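Local coordinates for glutamate--tRNA ligase, cytoplasmic (Saccharomyces cerevisiae, PDB 2HRA), which attaches glutamate to tRNA(Glu) at the expense of ATP, and through this N-terminal GST-fold domain associates with the cofactor Arc1p, at residues A[169-172]-A[176-179]; A[35-40]-A[178-183]; A[137-142]-A[165-170]. All coordinates share one frame; numbering follows the deposited sequence.

How the interactions relate
The three contacts form a chain of packing through the GST-fold N-terminal domain of the synthetase. Interaction 3 joins helices 137-148 and 162-172; interaction 1 continues along helix 162-172 into the turn that follows and helix 175-178; interaction 2 shares Gly178 and Glu179 with it and joins the start of helix 180-195 to helix 34-46 beside the sheet. Centres of interactions 1 and 3 lie about 8 Å apart, those of 1 and 2 about 9 Å, those of 2 and 3 about 13 Å. In sequence, interaction 3 is nested inside the long loop closed by interaction 2. Phe177 touches Val140 and Ile38, tying the contacts together. Trp167 and Leu171 root the Arc1p-binding region 159-175 in the core.

Interaction 1: residues A[169-172]-A[176-179]; sequences TLLE and IFGE
Leu171 spreads its side chain over one face of the Phe177 ring just where helix 162-172 ends and the chain turns back as helix 175-178. The CD2 methyl of Leu171 does most of the touching: it stands 4.0 Å from the centroid of the Phe177 ring and only 19° off its normal, a CH-pi contact displaced slightly toward the rim, with Phe177 CZ its nearest ring atom at 3.8 Å. The leucine does not merely end there but crosses the ring at a slant, its CB near Phe177 CD2 at 4.0 Å and its CD1 near Phe177 CE2 at 4.1 Å. In Phe177 the ring carbon CG lies anti to the carbonyl carbon (chi1 -71°), which brings the ring up beside Leu171, under the leucine's CD2. A branched aliphatic chain suits this place because its two methyls can cover a broad, flat aromatic surface.

The backbones close in as well. Leu171 O approaches Phe177 CB to 3.3 Å, and Gly178 CA directs a CA-H...O contact at Glu172 O, 3.2 Å away. Glycine fits here because a beta carbon would point straight at that carbonyl oxygen. Glu172, by contrast, directs its CB away from the turn and is exposed. Tyr135 and Trp143 meet the Phe177 ring edge-to-face, and Val140 and Ile38 pack on it too. The arrangement is a short turn joining two consecutive helices, 162-172 and 175-178, in the all-helical half of a GST fold, its first helix lying in a region that interacts with Arc1p.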
loop_
_atom_site.group_PDB
_atom_site.type_symbol
_atom_site.label_atom_id
_atom_site.label_comp_id
_atom_site.label_asym_id
_atom_site.label_seq_id
_atom_site.Cartn_x
_atom_site.Cartn_y
_atom_site.Cartn_z
ATOM N N THR A 169 6.114 -4.823 -11.125
ATOM C CA THR A 169 5.303 -5.248 -12.269
ATOM C C THR A 169 4.511 -6.530 -11.994
ATOM O O THR A 169 3.336 -6.626 -12.380
ATOM C CB THR A 169 6.197 -5.434 -13.473
ATOM O OG1 THR A 169 6.868 -4.188 -13.693
ATOM C CG2 THR A 169 5.407 -5.828 -14.732
ATOM N N LEU A 170 5.125 -7.487 -11.315
ATOM C CA LEU A 170 4.424 -8.711 -10.956
ATOM C C LEU A 170 3.171 -8.343 -10.176
ATOM O O LEU A 170 2.046 -8.669 -10.581
ATOM C CB LEU A 170 5.309 -9.630 -10.109
ATOM C CG LEU A 170 4.637 -10.941 -9.686
ATOM C CD1 LEU A 170 4.148 -11.767 -10.903
ATOM C CD2 LEU A 170 5.632 -11.697 -8.835
ATOM N N LEU A 171 3.375 -7.634 -9.067
ATOM C CA LEU A 171 2.268 -7.240 -8.202
ATOM C C LEU A 171 1.254 -6.324 -8.908
ATOM O O LEU A 171 0.053 -6.465 -8.696
ATOM C CB LEU A 171 2.786 -6.603 -6.898
ATOM C CG LEU A 171 3.435 -7.620 -5.949
ATOM C CD1 LEU A 171 4.175 -6.932 -4.818
ATOM C CD2 LEU A 171 2.396 -8.619 -5.383
ATOM N N GLU A 172 1.730 -5.432 -9.770
ATOM C CA GLU A 172 0.844 -4.550 -10.525
ATOM C C GLU A 172 -0.147 -5.328 -11.427
ATOM O O GLU A 172 -1.284 -4.901 -11.590
ATOM C CB GLU A 172 1.663 -3.556 -11.348
ATOM C CG GLU A 172 0.863 -2.500 -12.088
ATOM C CD GLU A 172 1.749 -1.637 -12.958
ATOM O OE1 GLU A 172 1.705 -0.405 -12.807
ATOM O OE2 GLU A 172 2.507 -2.193 -13.793
ATOM N N ILE A 176 -5.807 -6.599 -7.388
ATOM C CA ILE A 176 -5.857 -6.204 -5.985
ATOM C C ILE A 176 -4.931 -5.026 -5.732
ATOM O O ILE A 176 -5.296 -4.130 -4.971
ATOM C CB ILE A 176 -5.532 -7.371 -5.023
ATOM C CG1 ILE A 176 -6.778 -8.241 -4.833
ATOM C CG2 ILE A 176 -5.056 -6.841 -3.666
ATOM C CD1 ILE A 176 -6.531 -9.688 -4.393
ATOM N N PHE A 177 -3.756 -5.042 -6.375
ATOM C CA PHE A 177 -2.758 -3.942 -6.284
ATOM C C PHE A 177 -2.947 -2.959 -7.427
ATOM O O PHE A 177 -3.130 -1.778 -7.219
ATOM C CB PHE A 177 -1.333 -4.473 -6.420
ATOM C CG PHE A 177 -0.855 -5.256 -5.239
ATOM C CD1 PHE A 177 -1.410 -6.496 -4.942
ATOM C CD2 PHE A 177 0.148 -4.762 -4.441
ATOM C CE1 PHE A 177 -0.975 -7.219 -3.851
ATOM C CE2 PHE A 177 0.605 -5.472 -3.345
ATOM C CZ PHE A 177 0.038 -6.700 -3.046
ATOM N N GLY A 178 -2.868 -3.476 -8.643
ATOM C CA GLY A 178 -2.776 -2.638 -9.834
ATOM C C GLY A 178 -4.024 -1.859 -10.239
ATOM O O GLY A 178 -3.913 -0.924 -11.042
ATOM N N GLU A 179 -5.203 -2.252 -9.741
ATOM C CA GLU A 179 -6.431 -1.475 -9.988
ATOM C C GLU A 179 -6.867 -0.639 -8.766
ATOM O O GLU A 179 -7.934 -0.015 -8.793
ATOM C CB GLU A 179 -7.577 -2.393 -10.436
ATOM C CG GLU A 179 -7.276 -3.105 -11.733
ATOM C CD GLU A 179 -8.412 -3.974 -12.207
ATOM O OE1 GLU A 179 -9.427 -4.116 -11.498
ATOM O OE2 GLU A 179 -8.273 -4.533 -13.303
#

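Interaction 2: residues A[35-40]-A[178-183]; sequences AELIAA and GEAHDF
Leu37 of helix 34-46 reaches between Ala180 and Phe183 of helix 180-195, a buried meeting of the kind that joins the two halves of a GST fold: the first helix of the thioredoxin-like part packs here on the last helix of the helical part. From its CA, Leu37 points CB toward the other helix. CG then lies anti to the backbone N (chi1 175°), extending the side chain outward, so that CB and CG mainly act as the stem and the two methyls make the contacts. CD1 turns to the aromatic ring, 3.9 Å from Phe183 CE2 and slightly farther from Phe183 CD2, approaching it obliquely. CD2 goes the other way, to the backbone and methyl of Ala180, resting 3.7 Å from Ala180 O and 3.8 Å from Ala180 CB. A forked leucine is well suited to serve both neighbours at once.

Ala180 is small where the helices come nearest: its CA is 6.7 Å from that of Ile38, a spacing that favours a single methyl. That methyl sits between Leu37 and Ile38. Phe183, one helical turn on, has its CG anti to the backbone N (chi1 167°), which carries the ring to the leucine's far branch; within the helix, Phe183 N donates to Glu179 O. Arg41, a turn after Leu37, also touches Ala180 and Phe183, while Ile25 of strand 21-26 backs the leucine from the sheet. The remaining contact is made by Ile38, whose CG1 lies 3.9 Å from Ala180 CB.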
loop_
_atom_site.group_PDB
_atom_site.type_symbol
_atom_site.label_atom_id
_atom_site.label_comp_id
_atom_site.label_asym_id
_atom_site.label_seq_id
_atom_site.Cartn_x
_atom_site.Cartn_y
_atom_site.Cartn_z
ATOM N N ALA A 35 -1.186 1.492 0.606
ATOM C CA ALA A 35 -0.873 0.274 1.330
ATOM C C ALA A 35 -2.077 -0.224 2.122
ATOM O O ALA A 35 -2.386 -1.412 2.126
ATOM C CB ALA A 35 0.293 0.495 2.249
ATOM N N GLU A 36 -2.733 0.732 2.780
ATOM C CA GLU A 36 -3.898 0.538 3.614
ATOM C C GLU A 36 -5.036 0.074 2.765
ATOM O O GLU A 36 -5.708 -0.892 3.115
ATOM C CB GLU A 36 -4.283 1.847 4.323
ATOM C CG GLU A 36 -3.301 2.299 5.425
ATOM C CD GLU A 36 -2.054 3.086 4.886
ATOM O OE1 GLU A 36 -1.876 3.222 3.670
ATOM O OE2 GLU A 36 -1.251 3.583 5.708
ATOM N N LEU A 37 -5.264 0.743 1.645
ATOM C CA LEU A 37 -6.315 0.331 0.729
ATOM C C LEU A 37 -6.097 -1.079 0.184
ATOM O O LEU A 37 -7.058 -1.841 0.076
ATOM C CB LEU A 37 -6.478 1.326 -0.424
ATOM C CG LEU A 37 -7.461 0.994 -1.566
ATOM C CD1 LEU A 37 -8.926 1.021 -1.165
ATOM C CD2 LEU A 37 -7.212 1.997 -2.693
ATOM N N ILE A 38 -4.860 -1.425 -0.179
ATOM C CA ILE A 38 -4.587 -2.749 -0.767
ATOM C C ILE A 38 -4.784 -3.842 0.313
ATOM O O ILE A 38 -5.405 -4.903 0.085
ATOM C CB ILE A 38 -3.154 -2.767 -1.465
ATOM C CG1 ILE A 38 -3.147 -1.857 -2.698
ATOM C CG2 ILE A 38 -2.775 -4.147 -1.969
ATOM C CD1 ILE A 38 -1.755 -1.581 -3.284
ATOM N N ALA A 39 -4.331 -3.546 1.523
ATOM C CA ALA A 39 -4.538 -4.439 2.664
ATOM C C ALA A 39 -6.007 -4.828 2.810
ATOM O O ALA A 39 -6.328 -5.995 3.074
ATOM C CB ALA A 39 -4.016 -3.785 3.945
ATOM N N ALA A 40 -6.881 -3.817 2.701
ATOM C CA ALA A 40 -8.324 -3.970 2.823
ATOM C C ALA A 40 -8.862 -4.749 1.653
ATOM O O ALA A 40 -9.719 -5.576 1.815
ATOM C CB ALA A 40 -9.012 -2.589 2.911
ATOM N N GLY A 178 -2.868 -3.476 -8.643
ATOM C CA GLY A 178 -2.776 -2.638 -9.834
ATOM C C GLY A 178 -4.024 -1.859 -10.239
ATOM O O GLY A 178 -3.913 -0.924 -11.042
ATOM N N GLU A 179 -5.203 -2.252 -9.741
ATOM C CA GLU A 179 -6.431 -1.475 -9.988
ATOM C C GLU A 179 -6.867 -0.639 -8.766
ATOM O O GLU A 179 -7.934 -0.015 -8.793
ATOM C CB GLU A 179 -7.577 -2.393 -10.436
ATOM C CG GLU A 179 -7.276 -3.105 -11.733
ATOM C CD GLU A 179 -8.412 -3.974 -12.207
ATOM O OE1 GLU A 179 -9.427 -4.116 -11.498
ATOM O OE2 GLU A 179 -8.273 -4.533 -13.303
ATOM N N ALA A 180 -6.052 -0.597 -7.709
ATOM C CA ALA A 180 -6.422 0.156 -6.517
ATOM C C ALA A 180 -6.534 1.652 -6.837
ATOM O O ALA A 180 -7.462 2.321 -6.387
ATOM C CB ALA A 180 -5.431 -0.092 -5.373
ATOM N N HIS A 181 -5.601 2.165 -7.621
ATOM C CA HIS A 181 -5.674 3.554 -8.072
ATOM C C HIS A 181 -6.964 3.837 -8.854
ATOM O O HIS A 181 -7.701 4.754 -8.517
ATOM C CB HIS A 181 -4.461 3.931 -8.917
ATOM C CG HIS A 181 -4.679 5.163 -9.731
ATOM N ND1 HIS A 181 -4.586 6.428 -9.198
ATOM C CD2 HIS A 181 -5.037 5.324 -11.026
ATOM C CE1 HIS A 181 -4.856 7.320 -10.137
ATOM N NE2 HIS A 181 -5.136 6.675 -11.256
ATOM N N ASP A 182 -7.223 3.062 -9.904
ATOM C CA ASP A 182 -8.483 3.179 -10.665
ATOM C C ASP A 182 -9.738 3.041 -9.789
ATOM O O ASP A 182 -10.689 3.796 -9.955
ATOM C CB ASP A 182 -8.537 2.147 -11.794
ATOM C CG ASP A 182 -7.582 2.480 -12.933
ATOM O OD1 ASP A 182 -7.473 1.648 -13.866
ATOM O OD2 ASP A 182 -6.969 3.576 -12.904
ATOM N N PHE A 183 -9.729 2.093 -8.854
ATOM C CA PHE A 183 -10.813 1.977 -7.894
ATOM C C PHE A 183 -11.009 3.263 -7.116
ATOM O O PHE A 183 -12.121 3.742 -6.933
ATOM C CB PHE A 183 -10.571 0.860 -6.882
ATOM C CG PHE A 183 -11.515 0.925 -5.706
ATOM C CD1 PHE A 183 -12.814 0.440 -5.817
ATOM C CD2 PHE A 183 -11.133 1.526 -4.524
ATOM C CE1 PHE A 183 -13.693 0.536 -4.754
ATOM C CE2 PHE A 183 -12.026 1.618 -3.455
ATOM C CZ PHE A 183 -13.292 1.122 -3.573
#

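Interaction 3: residues A[137-142]-A[165-170]; sequences AADVAC and SRWYTL
Asp139 and Trp167 face each other from helices 137-148 and 162-172, whose backbones stand well apart here, the nearest CA pair being theirs at 9.1 Å. The indole fills that distance. Its CG lies anti to the backbone N (chi1 162°), which carries the ring across to the other helix; the ring arrives edge-on. From this edge Trp167 NE1 donates to Asp139 OD2 over 2.9 Å, nearly straight at 163°. The acceptor lies close to the ring plane and is approached on the anti side of the carboxylate, which is turned 41° against the indole. Trp167 CH2 has Cys142 C at its edge, 3.8 Å away; Cys142 CB comes in above the plane, also 3.8 Å from CH2, with SG turned away from the ring. On the opposite side of the plane, Asp139 O lies 3.7 Å from Trp167 CZ2.

Asp139 also has a role of its own. Its OD1 accepts from Ser136 N, while Ser136 OG is bonded to Ala138 N, consistent with the Ser-x-x-Asp N-capping box familiar from the helical domain of GST folds, Ser136 before the first turn and Asp139 three residues on. OD2 takes a second bond from Ile129 N. Three N-H groups thus satisfy the buried carboxylate, which would be expected to favour its charged form. A phenylalanine in place of Trp167 would probably leave Asp139 OD2 without its indole donor and open a gap beside Cys142. Next to the tryptophan, Tyr168 stacks on Trp143, and its carbonyl oxygen accepts from Trp143 NE1.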
loop_
_atom_site.group_PDB
_atom_site.type_symbol
_atom_site.label_atom_id
_atom_site.label_comp_id
_atom_site.label_asym_id
_atom_site.label_seq_id
_atom_site.Cartn_x
_atom_site.Cartn_y
_atom_site.Cartn_z
ATOM N N ALA A 137 2.454 -8.930 4.043
ATOM C CA ALA A 137 2.238 -7.545 4.424
ATOM C C ALA A 137 3.436 -6.706 4.089
ATOM O O ALA A 137 3.307 -5.501 3.834
ATOM C CB ALA A 137 1.907 -7.447 5.968
ATOM N N ALA A 138 4.622 -7.302 4.117
ATOM C CA ALA A 138 5.820 -6.562 3.738
ATOM C C ALA A 138 5.685 -6.027 2.290
ATOM O O ALA A 138 6.011 -4.872 1.987
ATOM C CB ALA A 138 7.073 -7.470 3.902
ATOM N N ASP A 139 5.240 -6.899 1.389
ATOM C CA ASP A 139 5.076 -6.552 -0.006
ATOM C C ASP A 139 3.996 -5.484 -0.166
ATOM O O ASP A 139 4.128 -4.579 -0.979
ATOM C CB ASP A 139 4.702 -7.803 -0.825
ATOM C CG ASP A 139 5.769 -8.863 -0.774
ATOM O OD1 ASP A 139 5.586 -9.843 -0.000
ATOM O OD2 ASP A 139 6.801 -8.707 -1.470
ATOM N N VAL A 140 2.927 -5.585 0.620
ATOM C CA VAL A 140 1.794 -4.665 0.478
ATOM C C VAL A 140 2.216 -3.267 0.861
ATOM O O VAL A 140 1.928 -2.294 0.163
ATOM C CB VAL A 140 0.595 -5.156 1.334
ATOM C CG1 VAL A 140 -0.526 -4.167 1.339
ATOM C CG2 VAL A 140 0.108 -6.521 0.830
ATOM N N ALA A 141 2.936 -3.170 1.958
ATOM C CA ALA A 141 3.396 -1.891 2.436
ATOM C C ALA A 141 4.399 -1.267 1.483
ATOM O O ALA A 141 4.311 -0.060 1.206
ATOM C CB ALA A 141 3.981 -2.033 3.852
ATOM N N CYS A 142 5.350 -2.061 0.964
ATOM C CA CYS A 142 6.363 -1.503 0.072
ATOM C C CYS A 142 5.781 -1.164 -1.282
ATOM O O CYS A 142 6.154 -0.142 -1.878
ATOM C CB CYS A 142 7.590 -2.418 -0.044
ATOM S SG CYS A 142 8.541 -2.576 1.493
ATOM N N SER A 165 11.913 -3.543 -10.044
ATOM C CA SER A 165 11.091 -3.359 -11.232
ATOM C C SER A 165 10.207 -4.578 -11.503
ATOM O O SER A 165 9.004 -4.457 -11.728
ATOM C CB SER A 165 12.001 -3.103 -12.431
ATOM O OG SER A 165 11.230 -2.763 -13.549
ATOM N N ARG A 166 10.818 -5.749 -11.475
ATOM C CA ARG A 166 10.121 -6.981 -11.820
ATOM C C ARG A 166 9.113 -7.368 -10.744
ATOM O O ARG A 166 7.981 -7.759 -11.046
ATOM C CB ARG A 166 11.138 -8.079 -12.062
ATOM C CG ARG A 166 11.905 -7.870 -13.363
ATOM C CD ARG A 166 13.001 -8.882 -13.571
ATOM N NE ARG A 166 13.677 -8.673 -14.856
ATOM C CZ ARG A 166 14.949 -8.983 -15.114
ATOM N NH1 ARG A 166 15.714 -9.521 -14.178
ATOM N NH2 ARG A 166 15.459 -8.748 -16.316
ATOM N N TRP A 167 9.498 -7.201 -9.489
ATOM C CA TRP A 167 8.570 -7.400 -8.367
ATOM C C TRP A 167 7.366 -6.438 -8.414
ATOM O O TRP A 167 6.257 -6.850 -8.119
ATOM C CB TRP A 167 9.338 -7.272 -7.055
ATOM C CG TRP A 167 8.563 -7.030 -5.813
ATOM C CD1 TRP A 167 8.092 -7.964 -4.949
ATOM C CD2 TRP A 167 8.242 -5.750 -5.240
ATOM N NE1 TRP A 167 7.491 -7.345 -3.877
ATOM C CE2 TRP A 167 7.559 -5.990 -4.040
ATOM C CE3 TRP A 167 8.507 -4.426 -5.613
ATOM C CZ2 TRP A 167 7.091 -4.959 -3.216
ATOM C CZ3 TRP A 167 8.031 -3.381 -4.786
ATOM C CH2 TRP A 167 7.331 -3.656 -3.624
ATOM N N TYR A 168 7.607 -5.170 -8.739
ATOM C CA TYR A 168 6.553 -4.153 -8.812
ATOM C C TYR A 168 5.575 -4.482 -9.963
ATOM O O TYR A 168 4.353 -4.463 -9.785
ATOM C CB TYR A 168 7.147 -2.738 -8.949
ATOM C CG TYR A 168 6.104 -1.627 -8.890
ATOM C CD1 TYR A 168 5.850 -0.954 -7.713
ATOM C CD2 TYR A 168 5.369 -1.261 -10.023
ATOM C CE1 TYR A 168 4.859 0.036 -7.649
ATOM C CE2 TYR A 168 4.396 -0.276 -9.970
ATOM C CZ TYR A 168 4.145 0.364 -8.767
ATOM O OH TYR A 168 3.181 1.344 -8.674
ATOM N N THR A 169 6.114 -4.823 -11.125
ATOM C CA THR A 169 5.303 -5.248 -12.269
ATOM C C THR A 169 4.511 -6.530 -11.994
ATOM O O THR A 169 3.336 -6.626 -12.380
ATOM C CB THR A 169 6.197 -5.434 -13.473
ATOM O OG1 THR A 169 6.868 -4.188 -13.693
ATOM C CG2 THR A 169 5.407 -5.828 -14.732
ATOM N N LEU A 170 5.125 -7.487 -11.315
ATOM C CA LEU A 170 4.424 -8.711 -10.956
ATOM C C LEU A 170 3.171 -8.343 -10.176
ATOM O O LEU A 170 2.046 -8.669 -10.581
ATOM C CB LEU A 170 5.309 -9.630 -10.109
ATOM C CG LEU A 170 4.637 -10.941 -9.686
ATOM C CD1 LEU A 170 4.148 -11.767 -10.903
ATOM C CD2 LEU A 170 5.632 -11.697 -8.835
#